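Local structure of prolyl-ACP dehydrogenase (Oscillatoria sp., 4IRN) at residues H160-P165 and S169-L174; I45-K50 and I101-Y106; L120-N125 and R242-P247. The protein oxidises a prolyl group tethered to an acyl carrier protein during anatoxin-a biosynthesis, using FAD bound in an acyl-CoA dehydrogenase fold. All blocks are in the same frame, centred on the assembly; numbering follows the deposited sequence.

Interaction 1: H160-P165 and S169-L174; sequences HAATEP and SDIYSL. With FAD (flavin-adenine dinucleotide), chain I.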
# COMPACT_ATOMS: atom_id res chain seq x y z
N HIS A 160 24.24 -26.02 -1.14
CA HIS A 160 24.96 -24.83 -0.75
C HIS A 160 24.66 -24.62 0.73
O HIS A 160 23.51 -24.34 1.09
CB HIS A 160 24.50 -23.64 -1.62
CG HIS A 160 25.06 -22.30 -1.25
ND1 HIS A 160 24.39 -21.48 -0.35
CD2 HIS A 160 26.19 -21.68 -1.65
CE1 HIS A 160 25.13 -20.39 -0.24
NE2 HIS A 160 26.22 -20.47 -1.00
N ALA A 161 25.66 -24.87 1.61
CA ALA A 161 25.51 -24.73 3.06
C ALA A 161 26.36 -23.58 3.58
O ALA A 161 27.58 -23.71 3.73
CB ALA A 161 25.85 -26.02 3.77
N ALA A 162 25.69 -22.42 3.81
CA ALA A 162 26.32 -21.19 4.28
C ALA A 162 25.69 -20.68 5.56
O ALA A 162 26.42 -20.35 6.48
CB ALA A 162 26.26 -20.13 3.21
N THR A 163 24.34 -20.62 5.62
CA THR A 163 23.59 -20.12 6.78
C THR A 163 23.78 -20.97 8.06
O THR A 163 23.97 -22.18 7.95
CB THR A 163 22.10 -19.92 6.42
OG1 THR A 163 21.47 -19.13 7.42
CG2 THR A 163 21.35 -21.21 6.30
N GLU A 164 23.71 -20.34 9.24
CA GLU A 164 23.85 -20.94 10.58
C GLU A 164 22.82 -20.33 11.56
O GLU A 164 22.34 -19.23 11.31
CB GLU A 164 25.27 -20.68 11.12
CG GLU A 164 26.38 -21.23 10.26
CD GLU A 164 27.78 -21.07 10.83
OE1 GLU A 164 28.74 -21.34 10.09
OE2 GLU A 164 27.91 -20.70 12.02
N PRO A 165 22.51 -20.98 12.71
CA PRO A 165 21.54 -20.38 13.66
C PRO A 165 21.85 -18.97 14.16
O PRO A 165 20.91 -18.22 14.42
CB PRO A 165 21.50 -21.38 14.82
CG PRO A 165 22.68 -22.23 14.62
CD PRO A 165 22.95 -22.30 13.17
N SER A 169 21.23 -13.54 8.22
CA SER A 169 21.44 -12.26 7.55
C SER A 169 22.90 -11.82 7.76
O SER A 169 23.55 -11.39 6.80
CB SER A 169 20.49 -11.22 8.14
OG SER A 169 19.14 -11.55 7.88
N ASP A 170 23.42 -11.98 9.01
CA ASP A 170 24.80 -11.66 9.40
C ASP A 170 25.68 -12.87 9.07
O ASP A 170 26.20 -13.56 9.96
CB ASP A 170 24.87 -11.26 10.89
CG ASP A 170 26.22 -10.77 11.41
OD1 ASP A 170 27.09 -10.39 10.57
OD2 ASP A 170 26.40 -10.75 12.66
N ILE A 171 25.82 -13.14 7.75
CA ILE A 171 26.58 -14.25 7.19
C ILE A 171 28.08 -14.17 7.47
O ILE A 171 28.73 -15.21 7.56
CB ILE A 171 26.23 -14.49 5.69
CG1 ILE A 171 26.62 -15.90 5.20
CG2 ILE A 171 26.75 -13.39 4.76
CD1 ILE A 171 25.75 -17.03 5.73
N TYR A 172 28.63 -12.97 7.65
CA TYR A 172 30.05 -12.76 7.94
C TYR A 172 30.44 -13.34 9.30
O TYR A 172 31.58 -13.76 9.49
CB TYR A 172 30.39 -11.26 7.89
CG TYR A 172 29.82 -10.54 6.69
CD1 TYR A 172 30.19 -10.89 5.40
CD2 TYR A 172 28.85 -9.54 6.84
CE1 TYR A 172 29.67 -10.23 4.29
CE2 TYR A 172 28.31 -8.88 5.74
CZ TYR A 172 28.73 -9.22 4.46
OH TYR A 172 28.21 -8.58 3.36
N SER A 173 29.47 -13.41 10.23
CA SER A 173 29.64 -13.92 11.58
C SER A 173 29.51 -15.45 11.68
O SER A 173 29.04 -15.97 12.71
CB SER A 173 28.67 -13.22 12.54
OG SER A 173 29.15 -11.92 12.87
N LEU A 174 29.96 -16.19 10.63
CA LEU A 174 29.97 -17.66 10.56
C LEU A 174 30.85 -18.21 11.67
O LEU A 174 31.96 -17.70 11.90
CB LEU A 174 30.57 -18.16 9.22
CG LEU A 174 29.79 -17.97 7.95
CD1 LEU A 174 30.57 -18.44 6.75
CD2 LEU A 174 28.47 -18.65 8.02
PA FAD I . 17.42 -13.66 10.50
O1A FAD I . 18.59 -13.48 9.62
O2A FAD I . 17.52 -14.34 11.86
O5B FAD I . 16.79 -12.26 10.85
C5B FAD I . 15.56 -12.18 11.59
C4B FAD I . 14.73 -11.08 11.01
O4B FAD I . 15.35 -9.81 11.29
C3B FAD I . 14.49 -11.16 9.50
O3B FAD I . 13.09 -11.27 9.25
C2B FAD I . 15.10 -9.89 8.90
O2B FAD I . 14.12 -9.18 8.16
C1B FAD I . 15.48 -9.03 10.11
N9A FAD I . 16.84 -8.48 10.06
C8A FAD I . 18.00 -9.14 10.35
N7A FAD I . 19.08 -8.42 10.16
C5A FAD I . 18.60 -7.20 9.72
C6A FAD I . 19.24 -6.00 9.33
N6A FAD I . 20.56 -5.83 9.33
N1A FAD I . 18.46 -4.98 8.92
C2A FAD I . 17.14 -5.14 8.92
N3A FAD I . 16.42 -6.21 9.27
C4A FAD I . 17.21 -7.22 9.66
N1 FAD I . 20.75 -21.03 3.41
C2 FAD I . 21.86 -21.68 2.92
O2 FAD I . 22.99 -21.35 3.27
N3 FAD I . 21.71 -22.75 2.04
C4 FAD I . 20.51 -23.24 1.58
O4 FAD I . 20.50 -24.19 0.80
C4X FAD I . 19.33 -22.56 2.11
N5 FAD I . 18.14 -22.99 1.74
C5X FAD I . 17.03 -22.37 2.30
C6 FAD I . 15.76 -22.83 1.93
C7 FAD I . 14.60 -22.24 2.43
C7M FAD I . 13.26 -22.70 1.93
C8 FAD I . 14.71 -21.18 3.36
C8M FAD I . 13.49 -20.51 3.93
C9 FAD I . 15.97 -20.74 3.75
C9A FAD I . 17.13 -21.31 3.24
N10 FAD I . 18.44 -20.86 3.60
C10 FAD I . 19.54 -21.45 3.05
C1' FAD I . 18.57 -19.83 4.65
C2' FAD I . 18.00 -18.51 4.16
O2' FAD I . 18.89 -17.85 3.27
C3' FAD I . 17.61 -17.62 5.34
O3' FAD I . 16.19 -17.47 5.37
C4' FAD I . 18.27 -16.25 5.35
O4' FAD I . 19.69 -16.39 5.39
C5' FAD I . 17.76 -15.34 6.46
O5' FAD I . 18.15 -15.85 7.75
P FAD I . 17.05 -16.01 8.91
O1P FAD I . 15.76 -16.50 8.38
O2P FAD I . 17.91 -16.85 9.83
O3P FAD I . 16.52 -14.68 9.63
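Glu164 reaches across to Leu174, the two side chains crossing at about a right angle. Glu164 CB leaves its backbone toward the loop 169-174, and CG turns beside the backbone N, anti to the carbonyl carbon (chi1 -59°). From there the chain runs straight out. CG and then CD pass the Leu174 CD2 methyl, and OE1 comes to 3.4 Å from Leu174 CD2. OE2 lies beside the Leu174 backbone, 3.9 Å from Leu174 C. The carboxylate is held by polar partners beyond the pair: OE1 by Thr176 OG1 and a salt bridge to Lys191, OE2 by Lys175 N. Ala162 offers the other foothold, its CB 4.0 Å from Ile171 CD1.

This is the end of strand 158-161 and the loop after it in the middle domain of the acyl-CoA dehydrogenase fold, and both halves grip FAD. His160 O accepts from flavin N3 at 2.6 Å, while Ala162 N and Thr163 N converge on flavin O2; the Thr163 bond is nearly straight (2.8 Å from N to O2, 173° at the hydrogen). Two bonds thus hold the flavin carbonyl. Further along, Ser169 grasps the pyrophosphate oxygen O1A twice, with its backbone N and with OG, the latter 2.7 Å from O1A.

Interaction 2: I45-K50 and I101-Y106; sequences IQFRKK and ILTTAY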
# COMPACT_ATOMS: atom_id res chain seq x y z
N ILE A 45 12.01 -18.09 -29.14
CA ILE A 45 10.56 -18.32 -29.03
C ILE A 45 10.31 -19.85 -29.09
O ILE A 45 9.61 -20.39 -28.23
CB ILE A 45 9.72 -17.60 -30.13
CG1 ILE A 45 10.02 -16.08 -30.28
CG2 ILE A 45 8.21 -17.90 -30.03
CD1 ILE A 45 9.54 -15.13 -29.20
N GLN A 46 10.90 -20.52 -30.10
CA GLN A 46 10.78 -21.97 -30.32
C GLN A 46 11.36 -22.81 -29.21
O GLN A 46 10.75 -23.81 -28.86
CB GLN A 46 11.38 -22.42 -31.67
CG GLN A 46 10.61 -22.04 -32.95
CD GLN A 46 9.18 -22.51 -32.97
OE1 GLN A 46 8.24 -21.77 -32.65
NE2 GLN A 46 8.97 -23.73 -33.45
N PHE A 47 12.52 -22.44 -28.65
CA PHE A 47 13.14 -23.19 -27.55
C PHE A 47 12.31 -23.13 -26.28
O PHE A 47 12.13 -24.15 -25.62
CB PHE A 47 14.60 -22.79 -27.30
CG PHE A 47 15.29 -23.60 -26.22
CD1 PHE A 47 15.46 -24.97 -26.35
CD2 PHE A 47 15.76 -22.98 -25.06
CE1 PHE A 47 16.06 -25.72 -25.34
CE2 PHE A 47 16.39 -23.73 -24.06
CZ PHE A 47 16.54 -25.09 -24.21
N ARG A 48 11.78 -21.92 -25.94
CA ARG A 48 10.91 -21.71 -24.78
C ARG A 48 9.62 -22.51 -24.95
O ARG A 48 9.16 -23.13 -23.99
CB ARG A 48 10.62 -20.21 -24.59
CG ARG A 48 9.89 -19.88 -23.29
CD ARG A 48 9.44 -18.44 -23.24
NE ARG A 48 8.42 -18.22 -22.22
CZ ARG A 48 7.11 -18.20 -22.45
NH1 ARG A 48 6.64 -18.41 -23.68
NH2 ARG A 48 6.25 -18.00 -21.46
N LYS A 49 9.07 -22.53 -26.18
CA LYS A 49 7.86 -23.28 -26.55
C LYS A 49 8.12 -24.78 -26.38
O LYS A 49 7.24 -25.50 -25.91
CB LYS A 49 7.43 -22.95 -27.99
CG LYS A 49 5.98 -23.27 -28.30
CD LYS A 49 5.70 -23.15 -29.80
CE LYS A 49 4.29 -23.57 -30.16
NZ LYS A 49 4.09 -25.05 -30.07
N LYS A 50 9.34 -25.24 -26.72
CA LYS A 50 9.78 -26.64 -26.58
C LYS A 50 9.90 -27.00 -25.09
O LYS A 50 9.54 -28.12 -24.71
CB LYS A 50 11.12 -26.85 -27.31
CG LYS A 50 11.58 -28.30 -27.41
CD LYS A 50 13.03 -28.38 -27.85
CE LYS A 50 13.60 -29.76 -27.69
NZ LYS A 50 15.08 -29.76 -27.84
N ILE A 101 22.90 -16.30 -21.20
CA ILE A 101 22.08 -15.99 -20.02
C ILE A 101 20.66 -15.54 -20.37
O ILE A 101 19.71 -16.05 -19.77
CB ILE A 101 22.79 -14.99 -19.06
CG1 ILE A 101 24.26 -15.40 -18.77
CG2 ILE A 101 21.99 -14.80 -17.77
CD1 ILE A 101 24.54 -16.83 -18.21
N LEU A 102 20.51 -14.62 -21.34
CA LEU A 102 19.20 -14.13 -21.77
C LEU A 102 18.28 -15.26 -22.26
O LEU A 102 17.09 -15.27 -21.91
CB LEU A 102 19.32 -12.99 -22.79
CG LEU A 102 19.66 -11.63 -22.17
CD1 LEU A 102 20.53 -10.80 -23.11
CD2 LEU A 102 18.40 -10.87 -21.72
N THR A 103 18.84 -16.24 -23.00
CA THR A 103 18.11 -17.42 -23.48
C THR A 103 17.79 -18.32 -22.29
O THR A 103 16.67 -18.83 -22.21
CB THR A 103 18.91 -18.14 -24.59
OG1 THR A 103 19.19 -17.21 -25.63
CG2 THR A 103 18.16 -19.34 -25.17
N THR A 104 18.76 -18.51 -21.37
CA THR A 104 18.62 -19.33 -20.15
C THR A 104 17.45 -18.81 -19.29
O THR A 104 16.60 -19.60 -18.89
CB THR A 104 19.96 -19.41 -19.39
OG1 THR A 104 21.02 -19.72 -20.29
CG2 THR A 104 19.94 -20.42 -18.26
N ALA A 105 17.39 -17.47 -19.06
CA ALA A 105 16.35 -16.80 -18.29
C ALA A 105 14.97 -16.93 -18.95
O ALA A 105 13.98 -17.21 -18.27
CB ALA A 105 16.70 -15.33 -18.08
N TYR A 106 14.93 -16.77 -20.28
CA TYR A 106 13.71 -16.90 -21.09
C TYR A 106 13.15 -18.33 -21.03
O TYR A 106 11.94 -18.51 -20.84
CB TYR A 106 14.01 -16.49 -22.55
CG TYR A 106 12.78 -16.22 -23.40
CD1 TYR A 106 11.80 -15.32 -22.98
CD2 TYR A 106 12.65 -16.80 -24.66
CE1 TYR A 106 10.70 -15.03 -23.79
CE2 TYR A 106 11.54 -16.52 -25.47
CZ TYR A 106 10.58 -15.64 -25.03
OH TYR A 106 9.49 -15.37 -25.83
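Arg48 lays its aliphatic chain over one face of the Tyr106 ring, at about a right angle to the tyrosine side chain. With CG anti to the backbone N (chi1 -172°) and the chain extended as far as NE, CD sits above the middle of the ring, 3.5 Å from its centroid, a CH-pi contact. CB of Arg48 follows near the rim, 3.9 Å from Tyr106 CE2. The guanidinium lies well off the ring centre, its plane turned 33° from the ring plane, and any cation-pi attraction is weak at best. Tyr106 O lies near the plane of that group, at its edge; the charged end is instead hydrogen-bonded through NH2 to Gln109. At the far end of the tyrosine, Ile45 CD1 touches OH at 3.4 Å. One turn back, Thr103 CG2 comes obliquely to Phe47 CD2, 4.4 Å away.

The axes of segments 45-50 and 101-106 approach to 10.0 Å and cross at -36°, running in roughly the same direction. The contact belongs to the helical N-terminal domain and lies toward the surface: Trp40 stacks on the Tyr106 ring, helix 74-83 meets Phe47 through Phe83, and Tyr337 of helix 316-344 packs against Tyr106.

Interaction 3: L120-N125 and R242-P247; sequences LIFAMN and RTAEVP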
# COMPACT_ATOMS: atom_id res chain seq x y z
N LEU A 120 10.42 -28.36 -7.00
CA LEU A 120 11.41 -28.97 -7.90
C LEU A 120 12.20 -27.86 -8.56
O LEU A 120 13.44 -27.92 -8.58
CB LEU A 120 10.73 -29.87 -8.95
CG LEU A 120 11.63 -30.49 -10.05
CD1 LEU A 120 12.32 -31.77 -9.57
CD2 LEU A 120 10.84 -30.77 -11.29
N ILE A 121 11.49 -26.83 -9.07
CA ILE A 121 12.06 -25.65 -9.71
C ILE A 121 13.08 -24.97 -8.76
O ILE A 121 14.20 -24.66 -9.19
CB ILE A 121 10.94 -24.69 -10.20
CG1 ILE A 121 10.11 -25.32 -11.35
CG2 ILE A 121 11.53 -23.35 -10.62
CD1 ILE A 121 8.70 -24.70 -11.58
N PHE A 122 12.71 -24.78 -7.47
CA PHE A 122 13.58 -24.18 -6.46
C PHE A 122 14.82 -25.05 -6.21
O PHE A 122 15.93 -24.51 -6.18
CB PHE A 122 12.80 -23.87 -5.16
CG PHE A 122 13.64 -23.57 -3.94
CD1 PHE A 122 14.52 -22.49 -3.93
CD2 PHE A 122 13.54 -24.35 -2.80
CE1 PHE A 122 15.31 -22.23 -2.80
CE2 PHE A 122 14.31 -24.07 -1.66
CZ PHE A 122 15.18 -23.02 -1.67
N ALA A 123 14.63 -26.38 -6.07
CA ALA A 123 15.69 -27.37 -5.83
C ALA A 123 16.74 -27.38 -6.96
O ALA A 123 17.94 -27.45 -6.69
CB ALA A 123 15.09 -28.75 -5.66
N MET A 124 16.28 -27.27 -8.22
CA MET A 124 17.13 -27.24 -9.41
C MET A 124 17.92 -25.91 -9.52
O MET A 124 19.10 -25.93 -9.87
CB MET A 124 16.30 -27.49 -10.67
CG MET A 124 16.01 -28.95 -10.93
SD MET A 124 15.08 -29.32 -12.45
CE MET A 124 13.70 -28.15 -12.33
N ASN A 125 17.25 -24.77 -9.25
CA ASN A 125 17.84 -23.44 -9.31
C ASN A 125 18.91 -23.24 -8.24
O ASN A 125 19.92 -22.58 -8.50
CB ASN A 125 16.78 -22.35 -9.28
CG ASN A 125 16.22 -22.08 -10.67
OD1 ASN A 125 16.75 -21.28 -11.44
ND2 ASN A 125 15.18 -22.81 -11.05
N ARG A 242 7.31 -27.90 -0.28
CA ARG A 242 7.29 -29.21 0.38
C ARG A 242 7.87 -30.35 -0.46
O ARG A 242 8.23 -31.39 0.09
CB ARG A 242 5.86 -29.53 0.88
CG ARG A 242 5.46 -28.66 2.05
CD ARG A 242 3.97 -28.65 2.34
NE ARG A 242 3.51 -29.88 3.01
CZ ARG A 242 3.52 -30.10 4.33
NH1 ARG A 242 4.02 -29.18 5.15
NH2 ARG A 242 3.06 -31.23 4.82
N THR A 243 8.01 -30.13 -1.78
CA THR A 243 8.58 -31.09 -2.73
C THR A 243 10.09 -30.86 -2.89
O THR A 243 10.71 -31.45 -3.77
CB THR A 243 7.77 -31.09 -4.03
OG1 THR A 243 7.81 -29.78 -4.57
CG2 THR A 243 6.32 -31.52 -3.81
N ALA A 244 10.67 -30.00 -2.03
CA ALA A 244 12.10 -29.69 -1.98
C ALA A 244 12.59 -30.05 -0.58
O ALA A 244 12.00 -29.61 0.41
CB ALA A 244 12.34 -28.21 -2.26
N GLU A 245 13.63 -30.88 -0.50
CA GLU A 245 14.18 -31.36 0.77
C GLU A 245 15.16 -30.37 1.42
O GLU A 245 16.20 -30.05 0.84
CB GLU A 245 14.79 -32.76 0.60
CG GLU A 245 13.73 -33.84 0.53
CD GLU A 245 14.19 -35.26 0.26
OE1 GLU A 245 15.41 -35.53 0.34
OE2 GLU A 245 13.32 -36.11 -0.04
N VAL A 246 14.78 -29.85 2.60
CA VAL A 246 15.58 -28.87 3.34
C VAL A 246 15.90 -29.35 4.80
O VAL A 246 15.22 -28.94 5.75
CB VAL A 246 15.03 -27.41 3.26
CG1 VAL A 246 16.01 -26.42 3.88
CG2 VAL A 246 14.72 -27.02 1.83
N PRO A 247 16.94 -30.19 4.97
CA PRO A 247 17.31 -30.62 6.33
C PRO A 247 18.36 -29.70 6.98
O PRO A 247 18.74 -28.67 6.42
CB PRO A 247 17.89 -32.01 6.07
CG PRO A 247 18.58 -31.87 4.74
CD PRO A 247 17.82 -30.81 3.96
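Two groups from across the contact, Leu120 N and Thr243 OG1, share one acceptor: OD1 of Asp117, just ahead of helix 118-138. Leu120 N and Thr243 OG1 lie 3.8 Å apart, and the carboxylate oxygen bridges the first turn of the helix to the loop 242-247. Thr243 presents its hydroxyl with chi1 59°, which sets OG1 between its backbone N and carbonyl carbon and leaves the methyl turned anti to the carbonyl carbon.

Beyond that polar link the contact is apolar. The methyl of Ala244 points at the helix and lodges against two successive residues: CB is 4.1 Å from Phe122 CD2, reaching the ring at its edge near the ring plane, and 4.4 Å from Ala123 CB. With CG swung away from the backbone N (chi1 165°), the Phe122 ring turns an edge to the Ala244 methyl; the same ring lines the FAD pocket. Its side chain lies about 4 Å from the cofactor, nearest atoms, and its ring stacks with Tyr399.

On the helix itself, Ile121 O takes two bonds, from Asn125 N at 3.1 Å and from Asn125 ND2 at 2.8 Å, the donors coming from opposite faces of the carbonyl plane. The side-chain bond is nearly straight, 174° at the hydrogen, which, with Trp129 NE1 bonded to OD1, holds the amide from both ends.

Helix 118-138 rests on the loop between strands 230-232 and 249-257, while helix 74-83 packs against Leu120 and Ala123, and helix 101-114 against Met124 and Asn125.

In the fold
From the N terminus, interaction 2 comes first: helix 42-58 meets helix 101-114, closing a loop that carries two more helices. After a short break the chain enters helix 118-138, where interaction 3 opens. That one closes only at 242-247, 116 residues later, and joins the helical N-terminal domain to the middle domain. Within this span lies interaction 1, a short loop with three residues between its segments. Interaction 2 simply precedes the other two, and no contacts cross. Interactions 1 and 3, centres about 19 Å apart, both border FAD; interaction 2 lies away from it, about 34 Å from interaction 1, centre to centre.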